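Long-range contact in O-methyltransferase family 2 (Planctopirus limnophila, PDB 5I2H), which probably transfers a methyl group from S-adenosyl-L-methionine to a hydroxyl oxygen of its substrate, and is seen here with the flavone apigenin bound: residues S289-L303 with C349-K363. Sequence-based numbering, arbitrary orientation.
Sequences SGLPEGGRLLIHDVL and CIPTSAHGHLILSEK
A chi1 of -177° swings the His-300 ring away from its own backbone N and toward Thr-352, whose OG1 stands between its own N and carbonyl carbon (chi1 60°) and shares a hydrogen bond with His-300 NE2, in the ring plane, at 2.8 Å. Strand 296-301 belongs to a Rossmann-like methyltransferase sheet and is joined to the closing hairpin 345-351/357-362 by antiparallel pairing with strand 357-362, Leu-297, Ile-299 and Asp-301 forming hydrogen-bonded pairs with Ser-361, Ile-359 and His-357. ND1 of His-300 bonds Ser-269 OG on strand 265-269, so both nitrogens of that ring are held. On the face carrying Ile-299 and Ile-359, Leu-303 puts CD1 over one face of the His-357 ring, a CH-pi contact 3.7 Å from the centroid, while its CD2 packs on Ile-359 CD1. Nearby, Asp-301 OD1 takes the N-H of Val-302 and also bonds His-273 of the apigenin pocket. At the far end, Lys-363 turns at chi2 (83°) and chi4 to lay its chain against Leu-291 CB and bring NZ onto a lone pair of Leu-291 O at 2.9 Å; Thr-288 O is a second acceptor. A methionine here would probably leave the carbonyls of Leu-291 and Thr-288 without this ammonium donor. Back on the Ile-299 and Ile-359 face, one water donates to both Leu-297 O (2.7 Å) and Ile-359 O (2.9 Å).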
loop_
_atom_site.group_PDB
_atom_site.type_symbol
_atom_site.label_atom_id
_atom_site.label_comp_id
_atom_site.label_asym_id
_atom_site.label_seq_id
_atom_site.Cartn_x
_atom_site.Cartn_y
_atom_site.Cartn_z
ATOM N N SER A 289 -38.375 -5.736 -10.510
ATOM C CA SER A 289 -39.588 -6.235 -11.154
ATOM C C SER A 289 -40.647 -6.640 -10.131
ATOM O O SER A 289 -41.847 -6.493 -10.385
ATOM C CB SER A 289 -39.241 -7.408 -12.073
ATOM O OG SER A 289 -38.872 -8.545 -11.316
ATOM N N GLY A 290 -40.234 -7.100 -8.960
ATOM C CA GLY A 290 -41.182 -7.543 -7.966
ATOM C C GLY A 290 -41.547 -6.535 -6.901
ATOM O O GLY A 290 -42.356 -6.854 -6.023
ATOM N N LEU A 291 -40.948 -5.346 -6.913
ATOM C CA LEU A 291 -41.246 -4.366 -5.874
ATOM C C LEU A 291 -42.674 -3.843 -6.007
ATOM O O LEU A 291 -43.152 -3.589 -7.123
ATOM C CB LEU A 291 -40.274 -3.194 -5.957
ATOM C CG LEU A 291 -38.859 -3.473 -5.465
ATOM C CD1 LEU A 291 -37.990 -2.241 -5.752
ATOM C CD2 LEU A 291 -38.926 -3.823 -3.952
ATOM N N PRO A 292 -43.369 -3.642 -4.893
ATOM C CA PRO A 292 -44.636 -2.911 -4.937
ATOM C C PRO A 292 -44.375 -1.430 -5.156
ATOM O O PRO A 292 -43.273 -0.939 -4.972
ATOM C CB PRO A 292 -45.222 -3.163 -3.550
ATOM C CG PRO A 292 -44.000 -3.183 -2.670
ATOM C CD PRO A 292 -42.935 -3.906 -3.506
ATOM N N GLU A 293 -45.413 -0.701 -5.542
ATOM C CA GLU A 293 -45.241 0.747 -5.659
ATOM C C GLU A 293 -44.830 1.294 -4.291
ATOM O O GLU A 293 -45.380 0.895 -3.264
ATOM C CB GLU A 293 -46.522 1.403 -6.156
ATOM C CG GLU A 293 -46.334 2.790 -6.766
ATOM C CD GLU A 293 -47.676 3.506 -6.967
ATOM O OE1 GLU A 293 -48.252 3.969 -5.956
ATOM O OE2 GLU A 293 -48.161 3.579 -8.119
ATOM N N GLY A 294 -43.799 2.139 -4.270
ATOM C CA GLY A 294 -43.248 2.603 -3.018
ATOM C C GLY A 294 -42.237 1.660 -2.408
ATOM O O GLY A 294 -41.620 2.002 -1.378
ATOM N N GLY A 295 -42.041 0.485 -2.999
ATOM C CA GLY A 295 -40.895 -0.323 -2.637
ATOM C C GLY A 295 -39.591 0.398 -2.943
ATOM O O GLY A 295 -39.531 1.330 -3.745
ATOM N N ARG A 296 -38.526 -0.029 -2.284
ATOM C CA ARG A 296 -37.208 0.570 -2.472
ATOM C C ARG A 296 -36.178 -0.463 -2.876
ATOM O O ARG A 296 -36.172 -1.585 -2.365
ATOM C CB ARG A 296 -36.730 1.285 -1.197
ATOM C CG ARG A 296 -37.724 2.400 -0.798
ATOM C CD ARG A 296 -37.281 3.117 0.473
ATOM N NE ARG A 296 -37.217 2.232 1.654
ATOM C CZ ARG A 296 -36.873 2.645 2.869
ATOM N NH1 ARG A 296 -36.549 3.923 3.053
ATOM N NH2 ARG A 296 -36.853 1.791 3.892
ATOM N N LEU A 297 -35.282 -0.056 -3.767
ATOM C CA LEU A 297 -34.051 -0.775 -3.999
ATOM C C LEU A 297 -32.954 -0.042 -3.237
ATOM O O LEU A 297 -32.719 1.158 -3.459
ATOM C CB LEU A 297 -33.738 -0.882 -5.496
ATOM C CG LEU A 297 -32.441 -1.615 -5.823
ATOM C CD1 LEU A 297 -32.603 -3.093 -5.471
ATOM C CD2 LEU A 297 -32.105 -1.408 -7.300
ATOM N N LEU A 298 -32.314 -0.753 -2.331
ATOM C CA LEU A 298 -31.217 -0.237 -1.508
ATOM C C LEU A 298 -29.925 -0.828 -2.043
ATOM O O LEU A 298 -29.683 -2.036 -1.906
ATOM C CB LEU A 298 -31.409 -0.618 -0.043
ATOM C CG LEU A 298 -32.785 -0.266 0.549
ATOM C CD1 LEU A 298 -32.918 -0.898 1.953
ATOM C CD2 LEU A 298 -33.156 1.213 0.528
ATOM N N ILE A 299 -29.088 0.008 -2.649
ATOM C CA ILE A 299 -27.769 -0.440 -3.100
ATOM C C ILE A 299 -26.764 0.092 -2.095
ATOM O O ILE A 299 -26.715 1.305 -1.850
ATOM C CB ILE A 299 -27.457 0.060 -4.526
ATOM C CG1 ILE A 299 -28.386 -0.627 -5.537
ATOM C CG2 ILE A 299 -26.000 -0.193 -4.880
ATOM C CD1 ILE A 299 -28.336 0.028 -6.922
ATOM N N HIS A 300 -25.975 -0.804 -1.493
ATOM C CA HIS A 300 -24.977 -0.404 -0.505
ATOM C C HIS A 300 -23.619 -0.821 -1.040
ATOM O O HIS A 300 -23.361 -2.012 -1.203
ATOM C CB HIS A 300 -25.269 -1.037 0.857
ATOM C CG HIS A 300 -24.329 -0.616 1.944
ATOM N ND1 HIS A 300 -23.656 -1.533 2.722
ATOM C CD2 HIS A 300 -23.948 0.613 2.391
ATOM C CE1 HIS A 300 -22.897 -0.890 3.601
ATOM N NE2 HIS A 300 -23.057 0.407 3.423
ATOM N N ASP A 301 -22.768 0.149 -1.372
ATOM C CA ASP A 301 -21.528 -0.217 -2.037
ATOM C C ASP A 301 -20.563 0.950 -1.901
ATOM O O ASP A 301 -20.878 1.975 -1.273
ATOM C CB ASP A 301 -21.796 -0.607 -3.511
ATOM C CG ASP A 301 -20.893 -1.735 -3.969
ATOM O OD1 ASP A 301 -19.665 -1.506 -3.997
ATOM O OD2 ASP A 301 -21.402 -2.849 -4.229
ATOM N N VAL A 302 -19.359 0.761 -2.430
ATOM C CA VAL A 302 -18.398 1.856 -2.465
ATOM C C VAL A 302 -18.619 2.629 -3.763
ATOM O O VAL A 302 -19.330 2.156 -4.667
ATOM C CB VAL A 302 -16.948 1.348 -2.344
ATOM C CG1 VAL A 302 -16.733 0.712 -0.969
ATOM C CG2 VAL A 302 -16.599 0.361 -3.517
ATOM N N LEU A 303 -18.030 3.817 -3.868
ATOM C CA LEU A 303 -18.210 4.654 -5.055
ATOM C C LEU A 303 -16.884 5.187 -5.571
ATOM O O LEU A 303 -16.146 5.842 -4.826
ATOM C CB LEU A 303 -19.122 5.836 -4.760
ATOM C CG LEU A 303 -20.550 5.469 -4.366
ATOM C CD1 LEU A 303 -21.288 6.767 -3.898
ATOM C CD2 LEU A 303 -21.292 4.762 -5.498
ATOM N N CYS A 349 -28.273 9.479 -1.842
ATOM C CA CYS A 349 -27.046 8.729 -1.568
ATOM C C CYS A 349 -26.568 9.162 -0.187
ATOM O O CYS A 349 -26.402 10.362 0.053
ATOM C CB CYS A 349 -25.987 9.013 -2.654
ATOM S SG CYS A 349 -24.428 8.202 -2.431
ATOM N N ILE A 350 -26.393 8.218 0.738
ATOM C CA ILE A 350 -26.090 8.533 2.127
ATOM C C ILE A 350 -24.871 7.736 2.579
ATOM O O ILE A 350 -24.899 6.502 2.557
ATOM C CB ILE A 350 -27.268 8.236 3.072
ATOM C CG1 ILE A 350 -28.567 8.887 2.582
ATOM C CG2 ILE A 350 -26.890 8.642 4.488
ATOM C CD1 ILE A 350 -29.786 8.394 3.351
ATOM N N PRO A 351 -23.802 8.378 3.041
ATOM C CA PRO A 351 -22.622 7.620 3.484
ATOM C C PRO A 351 -22.923 6.761 4.708
ATOM O O PRO A 351 -23.688 7.155 5.596
ATOM C CB PRO A 351 -21.598 8.710 3.822
ATOM C CG PRO A 351 -22.132 9.973 3.187
ATOM C CD PRO A 351 -23.606 9.835 3.103
ATOM N N THR A 352 -22.301 5.576 4.741
ATOM C CA THR A 352 -22.351 4.712 5.919
ATOM C C THR A 352 -20.979 4.752 6.576
ATOM O O THR A 352 -20.647 5.747 7.245
ATOM C CB THR A 352 -22.860 3.312 5.543
ATOM O OG1 THR A 352 -21.985 2.720 4.580
ATOM C CG2 THR A 352 -24.318 3.406 4.936
ATOM N N SER A 353 -20.174 3.692 6.453
ATOM C CA SER A 353 -18.793 3.722 6.935
ATOM C C SER A 353 -17.967 2.781 6.068
ATOM O O SER A 353 -18.498 2.112 5.178
ATOM C CB SER A 353 -18.675 3.322 8.411
ATOM O OG SER A 353 -17.316 3.446 8.819
ATOM N N ALA A 354 -16.658 2.732 6.334
ATOM C CA ALA A 354 -15.723 1.930 5.541
ATOM C C ALA A 354 -15.903 2.206 4.049
ATOM O O ALA A 354 -15.894 1.298 3.215
ATOM C CB ALA A 354 -15.859 0.431 5.851
ATOM N N HIS A 355 -16.078 3.481 3.707
ATOM C CA HIS A 355 -16.294 3.963 2.343
ATOM C C HIS A 355 -17.636 3.547 1.742
ATOM O O HIS A 355 -17.852 3.751 0.537
ATOM C CB HIS A 355 -15.132 3.544 1.426
ATOM C CG HIS A 355 -13.805 4.067 1.886
ATOM N ND1 HIS A 355 -13.596 5.402 2.173
ATOM C CD2 HIS A 355 -12.635 3.438 2.148
ATOM C CE1 HIS A 355 -12.344 5.572 2.565
ATOM N NE2 HIS A 355 -11.742 4.398 2.562
ATOM N N GLY A 356 -18.537 2.967 2.530
ATOM C CA GLY A 356 -19.827 2.550 2.006
ATOM C C GLY A 356 -20.770 3.711 1.799
ATOM O O GLY A 356 -20.662 4.770 2.439
ATOM N N HIS A 357 -21.683 3.524 0.851
ATOM C CA HIS A 357 -22.722 4.496 0.544
ATOM C C HIS A 357 -24.019 3.748 0.338
ATOM O O HIS A 357 -24.026 2.715 -0.321
ATOM C CB HIS A 357 -22.410 5.285 -0.727
ATOM C CG HIS A 357 -21.313 6.265 -0.532
ATOM N ND1 HIS A 357 -19.980 5.935 -0.660
ATOM C CD2 HIS A 357 -21.352 7.555 -0.125
ATOM C CE1 HIS A 357 -19.243 6.999 -0.382
ATOM N NE2 HIS A 357 -20.050 7.993 -0.051
ATOM N N LEU A 358 -25.104 4.274 0.894
ATOM C CA LEU A 358 -26.436 3.719 0.677
ATOM C C LEU A 358 -27.082 4.543 -0.430
ATOM O O LEU A 358 -27.341 5.745 -0.254
ATOM C CB LEU A 358 -27.263 3.758 1.964
ATOM C CG LEU A 358 -28.761 3.483 1.795
ATOM C CD1 LEU A 358 -29.064 2.107 1.139
ATOM C CD2 LEU A 358 -29.470 3.627 3.160
ATOM N N ILE A 359 -27.301 3.912 -1.576
ATOM C CA ILE A 359 -27.989 4.537 -2.698
ATOM C C ILE A 359 -29.442 4.087 -2.638
ATOM O O ILE A 359 -29.732 2.898 -2.795
ATOM C CB ILE A 359 -27.341 4.137 -4.032
ATOM C CG1 ILE A 359 -25.850 4.460 -4.032
ATOM C CG2 ILE A 359 -28.074 4.767 -5.246
ATOM C CD1 ILE A 359 -25.173 3.785 -5.231
ATOM N N LEU A 360 -30.353 5.034 -2.446
ATOM C CA LEU A 360 -31.773 4.758 -2.280
ATOM C C LEU A 360 -32.527 5.108 -3.555
ATOM O O LEU A 360 -32.333 6.199 -4.102
ATOM C CB LEU A 360 -32.343 5.568 -1.114
ATOM C CG LEU A 360 -31.969 5.134 0.278
ATOM C CD1 LEU A 360 -31.157 6.220 0.891
ATOM C CD2 LEU A 360 -33.254 4.919 1.055
ATOM N N SER A 361 -33.361 4.174 -4.025
ATOM C CA SER A 361 -34.234 4.390 -5.169
ATOM C C SER A 361 -35.604 3.798 -4.867
ATOM O O SER A 361 -35.746 2.909 -4.020
ATOM C CB SER A 361 -33.658 3.771 -6.442
ATOM O OG SER A 361 -32.336 4.219 -6.667
ATOM N N GLU A 362 -36.618 4.297 -5.578
ATOM C CA GLU A 362 -38.005 3.992 -5.255
ATOM C C GLU A 362 -38.743 3.477 -6.486
ATOM O O GLU A 362 -38.594 4.015 -7.585
ATOM C CB GLU A 362 -38.718 5.235 -4.686
ATOM C CG GLU A 362 -40.092 4.940 -4.119
ATOM C CD GLU A 362 -40.754 6.152 -3.468
ATOM O OE1 GLU A 362 -40.088 6.871 -2.689
ATOM O OE2 GLU A 362 -41.943 6.387 -3.733
ATOM N N LYS A 363 -39.540 2.429 -6.291
ATOM C CA LYS A 363 -40.327 1.865 -7.379
ATOM C C LYS A 363 -41.458 2.821 -7.703
ATOM O O LYS A 363 -42.202 3.240 -6.804
ATOM C CB LYS A 363 -40.906 0.504 -6.984
ATOM C CG LYS A 363 -41.808 -0.128 -8.060
ATOM C CD LYS A 363 -40.940 -0.859 -9.088
ATOM C CE LYS A 363 -41.753 -1.596 -10.101
ATOM N NZ LYS A 363 -41.996 -3.017 -9.743
HETATM O O HOH W 1 -30.952 2.064 -5.310
HETATM O O HOH W 2 -16.744 4.972 -1.499
#